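Local atomic coordinates of SAHS1 (Ramazzottius varieornatus, PDB entry 5XNA), a protein that is secreted and acts as a molecular shield when water is scarce, forming non-crystalline amorphous solids upon desiccation that mirror its protective capability. Residues W12-R17 and N38-H43; D16-F21 and A130-K135. All coordinates share one frame; numbering follows the deposited sequence.

Contact 1 of 2, residues W12-R17 and N38-H43; sequences WESTDR and NHKTFH. With MG (magnesium ion), chain E; SHV (heptanoic acid), chain O; EDO (1,2-ethanediol), chain F; EDO (1,2-ethanediol), chain M.
In this beta-barrel of the fatty-acid-binding-protein type, strand 10-19 and the chain entering strand 42-47 run antiparallel beside the bound ligand, with Trp12 and His43 as a hydrogen-bonded pair. Trp12 N reaches His43 O at 2.7 Å, and His43 N returns a bond to Trp12 O. Ser14 N meets Thr41 O almost end-on (C=O...N 165°), while Thr41 N donates to Ser14 OG at 2.9 Å; the Ser14 hydroxyl takes the place of a backbone carbonyl. Lys40, bent at chi2 and chi3, curls back over the strand: NZ donates to Ser14 O at 2.9 Å and makes a salt bridge with Glu13 OE1 at 3.2 Å, meeting that oxygen on the anti side. With an alanine here, Glu13 OE1 and Ser14 O would probably lose the one ammonium that bridges them. Glu13 is extended beside Phe42, CG 3.7 Å from Phe42 CE2, and its OE2 pairs with Lys135. Asn38 ND2 bonds in plane to a lone pair of Thr15 O (3.0 Å), which also accepts from a water that Ser14 OG shares. On the ligand side, His43 NE2 binds magnesium at 2.1 Å, beside the heptanoate carboxylate. Ammonium, hydroxyl and amide thus carry the pairing past the regular strand.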
loop_
_atom_site.group_PDB
_atom_site.type_symbol
_atom_site.label_atom_id
_atom_site.label_comp_id
_atom_site.label_asym_id
_atom_site.label_seq_id
_atom_site.Cartn_x
_atom_site.Cartn_y
_atom_site.Cartn_z
ATOM N N TRP A 12 -6.758 -8.134 21.310
ATOM C CA TRP A 12 -5.673 -7.173 21.467
ATOM C C TRP A 12 -6.197 -5.919 22.146
ATOM O O TRP A 12 -7.326 -5.494 21.889
ATOM C CB TRP A 12 -5.064 -6.809 20.100
ATOM C CG TRP A 12 -4.628 -7.996 19.337
ATOM C CD1 TRP A 12 -5.305 -8.620 18.329
ATOM C CD2 TRP A 12 -3.395 -8.704 19.493
ATOM N NE1 TRP A 12 -4.580 -9.689 17.864
ATOM C CE2 TRP A 12 -3.401 -9.761 18.563
ATOM C CE3 TRP A 12 -2.292 -8.554 20.346
ATOM C CZ2 TRP A 12 -2.338 -10.658 18.442
ATOM C CZ3 TRP A 12 -1.238 -9.447 20.228
ATOM C CH2 TRP A 12 -1.270 -10.485 19.283
ATOM N N GLU A 13 -5.365 -5.309 22.979
ATOM C CA GLU A 13 -5.758 -4.167 23.795
ATOM C C GLU A 13 -4.688 -3.094 23.702
ATOM O O GLU A 13 -3.494 -3.404 23.773
ATOM C CB GLU A 13 -5.961 -4.608 25.250
ATOM C CG GLU A 13 -6.132 -3.502 26.253
ATOM C CD GLU A 13 -6.385 -4.056 27.637
ATOM O OE1 GLU A 13 -6.522 -3.257 28.580
ATOM O OE2 GLU A 13 -6.461 -5.300 27.765
ATOM N N SER A 14 -5.104 -1.839 23.532
ATOM C CA SER A 14 -4.121 -0.785 23.296
ATOM C C SER A 14 -3.290 -0.526 24.551
ATOM O O SER A 14 -3.717 -0.791 25.678
ATOM C CB SER A 14 -4.791 0.504 22.821
ATOM O OG SER A 14 -5.721 1.007 23.766
ATOM N N THR A 15 -2.077 -0.011 24.339
ATOM C CA THR A 15 -1.163 0.299 25.427
ATOM C C THR A 15 -0.977 1.813 25.518
ATOM O O THR A 15 -1.691 2.594 24.878
ATOM C CB THR A 15 0.174 -0.419 25.209
ATOM O OG1 THR A 15 0.814 0.115 24.042
ATOM C CG2 THR A 15 -0.037 -1.915 25.021
ATOM N N ASP A 16 -0.008 2.234 26.330
ATOM C CA ASP A 16 0.401 3.632 26.331
ATOM C C ASP A 16 1.315 3.980 25.162
ATOM O O ASP A 16 1.537 5.168 24.904
ATOM C CB ASP A 16 1.108 3.978 27.647
ATOM C CG ASP A 16 0.168 3.960 28.836
ATOM O OD1 ASP A 16 -1.026 4.276 28.656
ATOM O OD2 ASP A 16 0.627 3.636 29.951
ATOM N N ARG A 17 1.846 2.982 24.458
ATOM C CA ARG A 17 2.783 3.213 23.361
ATOM C C ARG A 17 2.004 3.595 22.106
ATOM O O ARG A 17 1.152 2.834 21.636
ATOM C CB ARG A 17 3.632 1.969 23.104
ATOM C CG ARG A 17 4.610 1.599 24.228
ATOM C CD ARG A 17 5.331 0.304 23.885
ATOM N NE ARG A 17 4.561 -0.859 24.302
ATOM C CZ ARG A 17 4.705 -2.084 23.796
ATOM N NH1 ARG A 17 3.955 -3.082 24.247
ATOM N NH2 ARG A 17 5.587 -2.312 22.832
ATOM N N ASN A 38 -5.322 8.700 22.922
ATOM C CA ASN A 38 -4.930 7.305 23.062
ATOM C C ASN A 38 -5.943 6.585 23.941
ATOM O O ASN A 38 -5.600 5.974 24.954
ATOM C CB ASN A 38 -3.506 7.220 23.628
ATOM C CG ASN A 38 -2.989 5.794 23.739
ATOM O OD1 ASN A 38 -3.335 4.917 22.940
ATOM N ND2 ASN A 38 -2.135 5.561 24.726
ATOM N N HIS A 39 -7.219 6.669 23.567
ATOM C CA HIS A 39 -8.269 6.015 24.339
ATOM C C HIS A 39 -8.188 4.499 24.189
ATOM O O HIS A 39 -7.823 3.977 23.131
ATOM C CB HIS A 39 -9.651 6.498 23.895
ATOM C CG HIS A 39 -9.968 7.894 24.333
ATOM N ND1 HIS A 39 -10.634 8.172 25.508
ATOM C CD2 HIS A 39 -9.693 9.090 23.764
ATOM C CE1 HIS A 39 -10.765 9.480 25.638
ATOM N NE2 HIS A 39 -10.202 10.057 24.594
ATOM N N LYS A 40 -8.574 3.800 25.257
ATOM C CA LYS A 40 -8.472 2.349 25.297
ATOM C C LYS A 40 -9.247 1.748 24.135
ATOM O O LYS A 40 -10.433 2.034 23.952
ATOM C CB LYS A 40 -9.001 1.831 26.638
ATOM C CG LYS A 40 -8.996 0.323 26.820
ATOM C CD LYS A 40 -7.583 -0.279 26.843
ATOM C CE LYS A 40 -6.671 0.434 27.826
ATOM N NZ LYS A 40 -5.387 -0.300 28.005
ATOM N N THR A 41 -8.563 0.935 23.339
ATOM C CA THR A 41 -9.083 0.420 22.082
ATOM C C THR A 41 -8.809 -1.074 22.038
ATOM O O THR A 41 -7.738 -1.519 22.454
ATOM C CB THR A 41 -8.421 1.131 20.873
ATOM O OG1 THR A 41 -8.716 2.534 20.923
ATOM C CG2 THR A 41 -8.915 0.552 19.522
ATOM N N PHE A 42 -9.781 -1.848 21.565
ATOM C CA PHE A 42 -9.623 -3.289 21.451
ATOM C C PHE A 42 -9.790 -3.701 20.002
ATOM O O PHE A 42 -10.682 -3.209 19.301
ATOM C CB PHE A 42 -10.631 -4.057 22.309
ATOM C CG PHE A 42 -10.551 -3.732 23.772
ATOM C CD1 PHE A 42 -11.218 -2.635 24.282
ATOM C CD2 PHE A 42 -9.821 -4.534 24.634
ATOM C CE1 PHE A 42 -11.154 -2.326 25.635
ATOM C CE2 PHE A 42 -9.749 -4.230 25.981
ATOM C CZ PHE A 42 -10.421 -3.119 26.480
ATOM N N HIS A 43 -8.914 -4.596 19.555
ATOM C CA HIS A 43 -9.063 -5.275 18.277
ATOM C C HIS A 43 -9.201 -6.758 18.577
ATOM O O HIS A 43 -8.317 -7.347 19.205
ATOM C CB HIS A 43 -7.858 -5.041 17.352
ATOM C CG HIS A 43 -7.786 -3.662 16.778
ATOM N ND1 HIS A 43 -8.459 -3.297 15.634
ATOM C CD2 HIS A 43 -7.107 -2.562 17.181
ATOM C CE1 HIS A 43 -8.211 -2.027 15.362
ATOM N NE2 HIS A 43 -7.387 -1.561 16.283
HETATM MG MG MG E . -6.446 0.301 16.576
HETATM C C1 SHV O . -7.791 2.202 16.066
HETATM O O1 SHV O . -7.994 1.337 15.174
HETATM O O2 SHV O . -6.630 2.349 16.532
HETATM C C2 SHV O . -8.949 3.065 16.572
HETATM C C3 SHV O . -8.929 4.428 15.881
HETATM C C4 SHV O . -9.617 4.323 14.522
HETATM C C5 SHV O . -9.455 5.632 13.749
HETATM C C6 SHV O . -9.083 5.319 12.300
HETATM C C7 SHV O . -9.790 6.278 11.344
HETATM C C1 EDO F . -1.794 0.310 29.117
HETATM O O1 EDO F . -2.875 -0.588 29.405
HETATM C C2 EDO F . -0.472 -0.451 29.063
HETATM O O2 EDO F . 0.606 0.459 28.802
HETATM C C1 EDO M . -9.109 5.921 19.668
HETATM O O1 EDO M . -10.031 6.921 19.213
HETATM C C2 EDO M . -7.834 6.598 20.161
HETATM O O2 EDO M . -8.172 7.557 21.169
HETATM O O HOH W 1 -4.552 2.785 25.446
HETATM O O HOH W 2 -1.766 2.606 22.204
#

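Contact 2 of 2, residues D16-F21 and A130-K135; sequences DRIENF and AKRWYK. With MG (magnesium ion), chain E; ZN (zinc ion), chain D; SHV (heptanoic acid), chain O; EDO (1,2-ethanediol), chain F.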
loop_
_atom_site.group_PDB
_atom_site.type_symbol
_atom_site.label_atom_id
_atom_site.label_comp_id
_atom_site.label_asym_id
_atom_site.label_seq_id
_atom_site.Cartn_x
_atom_site.Cartn_y
_atom_site.Cartn_z
ATOM N N ASP A 16 -0.008 2.234 26.330
ATOM C CA ASP A 16 0.401 3.632 26.331
ATOM C C ASP A 16 1.315 3.980 25.162
ATOM O O ASP A 16 1.537 5.168 24.904
ATOM C CB ASP A 16 1.108 3.978 27.647
ATOM C CG ASP A 16 0.168 3.960 28.836
ATOM O OD1 ASP A 16 -1.026 4.276 28.656
ATOM O OD2 ASP A 16 0.627 3.636 29.951
ATOM N N ARG A 17 1.846 2.982 24.458
ATOM C CA ARG A 17 2.783 3.213 23.361
ATOM C C ARG A 17 2.004 3.595 22.106
ATOM O O ARG A 17 1.152 2.834 21.636
ATOM C CB ARG A 17 3.632 1.969 23.104
ATOM C CG ARG A 17 4.610 1.599 24.228
ATOM C CD ARG A 17 5.331 0.304 23.885
ATOM N NE ARG A 17 4.561 -0.859 24.302
ATOM C CZ ARG A 17 4.705 -2.084 23.796
ATOM N NH1 ARG A 17 3.955 -3.082 24.247
ATOM N NH2 ARG A 17 5.587 -2.312 22.832
ATOM N N ILE A 18 2.305 4.773 21.566
ATOM C CA ILE A 18 1.606 5.304 20.405
ATOM C C ILE A 18 2.536 6.326 19.777
ATOM O O ILE A 18 3.324 6.967 20.473
ATOM C CB ILE A 18 0.243 5.919 20.811
ATOM C CG1 ILE A 18 -0.547 6.362 19.582
ATOM C CG2 ILE A 18 0.439 7.076 21.790
ATOM C CD1 ILE A 18 -1.994 6.649 19.894
ATOM N N GLU A 19 2.462 6.469 18.456
ATOM C CA GLU A 19 3.420 7.321 17.759
ATOM C C GLU A 19 2.760 8.038 16.593
ATOM O O GLU A 19 2.248 7.394 15.672
ATOM C CB GLU A 19 4.621 6.504 17.276
ATOM C CG GLU A 19 5.713 7.364 16.631
ATOM C CD GLU A 19 6.882 6.542 16.159
ATOM O OE1 GLU A 19 7.663 6.085 17.020
ATOM O OE2 GLU A 19 7.020 6.345 14.935
ATOM N N ASN A 20 2.800 9.371 16.632
ATOM C CA ASN A 20 2.425 10.228 15.505
ATOM C C ASN A 20 0.964 10.056 15.112
ATOM O O ASN A 20 0.587 10.319 13.965
ATOM C CB ASN A 20 3.330 9.981 14.288
ATOM C CG ASN A 20 3.361 11.171 13.328
ATOM O OD1 ASN A 20 3.193 12.319 13.743
ATOM N ND2 ASN A 20 3.583 10.898 12.043
ATOM N N PHE A 21 0.129 9.629 16.062
ATOM C CA PHE A 21 -1.241 9.265 15.718
ATOM C C PHE A 21 -2.091 10.487 15.406
ATOM O O PHE A 21 -2.934 10.440 14.506
ATOM C CB PHE A 21 -1.863 8.437 16.843
ATOM C CG PHE A 21 -3.166 7.791 16.462
ATOM C CD1 PHE A 21 -3.188 6.662 15.661
ATOM C CD2 PHE A 21 -4.368 8.319 16.909
ATOM C CE1 PHE A 21 -4.395 6.064 15.311
ATOM C CE2 PHE A 21 -5.569 7.730 16.570
ATOM C CZ PHE A 21 -5.580 6.600 15.763
ATOM N N ALA A 130 1.503 6.514 11.172
ATOM C CA ALA A 130 1.356 6.432 12.618
ATOM C C ALA A 130 1.443 4.981 13.070
ATOM O O ALA A 130 1.287 4.043 12.288
ATOM C CB ALA A 130 0.041 7.056 13.099
ATOM N N LYS A 131 1.721 4.803 14.354
ATOM C CA LYS A 131 1.877 3.480 14.918
ATOM C C LYS A 131 1.194 3.429 16.270
ATOM O O LYS A 131 1.116 4.431 16.988
ATOM C CB LYS A 131 3.341 3.089 15.050
ATOM C CG LYS A 131 4.088 3.203 13.738
ATOM C CD LYS A 131 5.048 2.081 13.568
ATOM C CE LYS A 131 5.382 1.897 12.111
ATOM N NZ LYS A 131 5.800 0.505 11.840
ATOM N N ARG A 132 0.694 2.248 16.601
ATOM C CA ARG A 132 0.099 2.016 17.906
ATOM C C ARG A 132 0.391 0.578 18.292
ATOM O O ARG A 132 0.368 -0.312 17.444
ATOM C CB ARG A 132 -1.397 2.300 17.861
ATOM C CG ARG A 132 -2.059 2.266 19.173
ATOM C CD ARG A 132 -3.415 2.918 19.051
ATOM N NE ARG A 132 -3.923 3.288 20.350
ATOM C CZ ARG A 132 -5.208 3.446 20.616
ATOM N NH1 ARG A 132 -6.114 3.245 19.662
ATOM N NH2 ARG A 132 -5.576 3.798 21.828
ATOM N N TRP A 133 0.700 0.348 19.565
ATOM C CA TRP A 133 1.064 -0.984 20.013
ATOM C C TRP A 133 -0.016 -1.544 20.926
ATOM O O TRP A 133 -0.539 -0.835 21.792
ATOM C CB TRP A 133 2.421 -0.974 20.729
ATOM C CG TRP A 133 3.542 -0.747 19.755
ATOM C CD1 TRP A 133 4.306 -1.694 19.154
ATOM C CD2 TRP A 133 3.976 0.514 19.231
ATOM N NE1 TRP A 133 5.215 -1.097 18.296
ATOM C CE2 TRP A 133 5.022 0.255 18.328
ATOM C CE3 TRP A 133 3.588 1.839 19.451
ATOM C CZ2 TRP A 133 5.687 1.272 17.645
ATOM C CZ3 TRP A 133 4.244 2.846 18.768
ATOM C CH2 TRP A 133 5.285 2.554 17.879
ATOM N N TYR A 134 -0.304 -2.822 20.737
ATOM C CA TYR A 134 -1.346 -3.531 21.453
ATOM C C TYR A 134 -0.737 -4.724 22.171
ATOM O O TYR A 134 0.232 -5.321 21.698
ATOM C CB TYR A 134 -2.433 -4.000 20.476
ATOM C CG TYR A 134 -3.205 -2.852 19.888
ATOM C CD1 TYR A 134 -2.655 -2.058 18.879
ATOM C CD2 TYR A 134 -4.490 -2.554 20.337
ATOM C CE1 TYR A 134 -3.358 -0.987 18.344
ATOM C CE2 TYR A 134 -5.199 -1.491 19.813
ATOM C CZ TYR A 134 -4.636 -0.717 18.813
ATOM O OH TYR A 134 -5.351 0.336 18.305
ATOM N N LYS A 135 -1.313 -5.076 23.313
ATOM C CA LYS A 135 -0.931 -6.287 24.017
ATOM C C LYS A 135 -2.077 -7.291 23.993
ATOM O O LYS A 135 -3.251 -6.922 23.916
ATOM C CB LYS A 135 -0.535 -5.979 25.465
ATOM C CG LYS A 135 -1.683 -5.456 26.311
ATOM C CD LYS A 135 -1.210 -4.981 27.673
ATOM C CE LYS A 135 -2.332 -4.294 28.421
ATOM N NZ LYS A 135 -3.497 -5.212 28.564
HETATM MG MG MG E . -6.446 0.301 16.576
HETATM ZN ZN ZN D . 8.604 4.763 14.488
HETATM C C1 SHV O . -7.791 2.202 16.066
HETATM O O1 SHV O . -7.994 1.337 15.174
HETATM O O2 SHV O . -6.630 2.349 16.532
HETATM C C2 SHV O . -8.949 3.065 16.572
HETATM C C3 SHV O . -8.929 4.428 15.881
HETATM C C4 SHV O . -9.617 4.323 14.522
HETATM C C5 SHV O . -9.455 5.632 13.749
HETATM C C6 SHV O . -9.083 5.319 12.300
HETATM C C7 SHV O . -9.790 6.278 11.344
HETATM C C1 EDO F . -1.794 0.310 29.117
HETATM O O1 EDO F . -2.875 -0.588 29.405
HETATM C C2 EDO F . -0.472 -0.451 29.063
HETATM O O2 EDO F . 0.606 0.459 28.802
#
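Glu19 and Lys131 form a hydrogen-bonded antiparallel pair: Glu19 N donates to Lys131 O at 2.8 Å, and Lys131 N returns a bond to Glu19 O at 3.0 Å. Trp133 N to Arg17 O is longer, 3.3 Å, yet straight (167° at the hydrogen), approaching above the carbonyl plane. On the ligand side Arg132, extended from CG to NE, offers NH1 to heptanoate O2 at 3.3 Å, the oxygen at the guanidinium edge; its NH2 probably bonds to His39 O and Asn38 OD1. Tyr134 OH reaches the carboxylate through the magnesium both bind. These strands, first and last of the barrel, close it as in fatty-acid-binding proteins, in many of which an arginine and a tyrosine hold the ligand carboxylate. Ile18 lies alongside Arg132, CD1 3.9 Å from Arg132 NE. Phe21, opening helix 21-27, brings CD1 to 4.1 Å from Ala130 CB and its CZ to the heptanoate chain. On the other face chi1 -71° sets Trp133 CG beside the backbone N, bringing the ring edge to Arg17 O, Ile18 CA and Glu19 CB. The Arg17 guanidinium, 16° from that ring's plane, lays one face over Trp133 CB and pairs with Glu118. Glu19 OE2 binds zinc at 2.3 Å.

In the fold
Both contacts use strand 10-19, whose chain turns a corner at Asp16: contact 1 joins its first half to the start of strand 42-47 and the loop before it, contact 2 its second half to strand 128-136, their centres about 8 Å apart. Each is partly buried: Trp12, Ser14, Thr41 and His43 in contact 1 and Phe21, Ala130 and Arg132 in contact 2 are buried, while Asp16, Arg17 and Asn20 are exposed. In contact 1 side chains replace part of the backbone pairing; contact 2 keeps regular strand bonds and adds packing by Trp133 and Phe21. Arg132 ties the two together, as does the magnesium, to which contact 1 supplies a histidine and contact 2 a tyrosine.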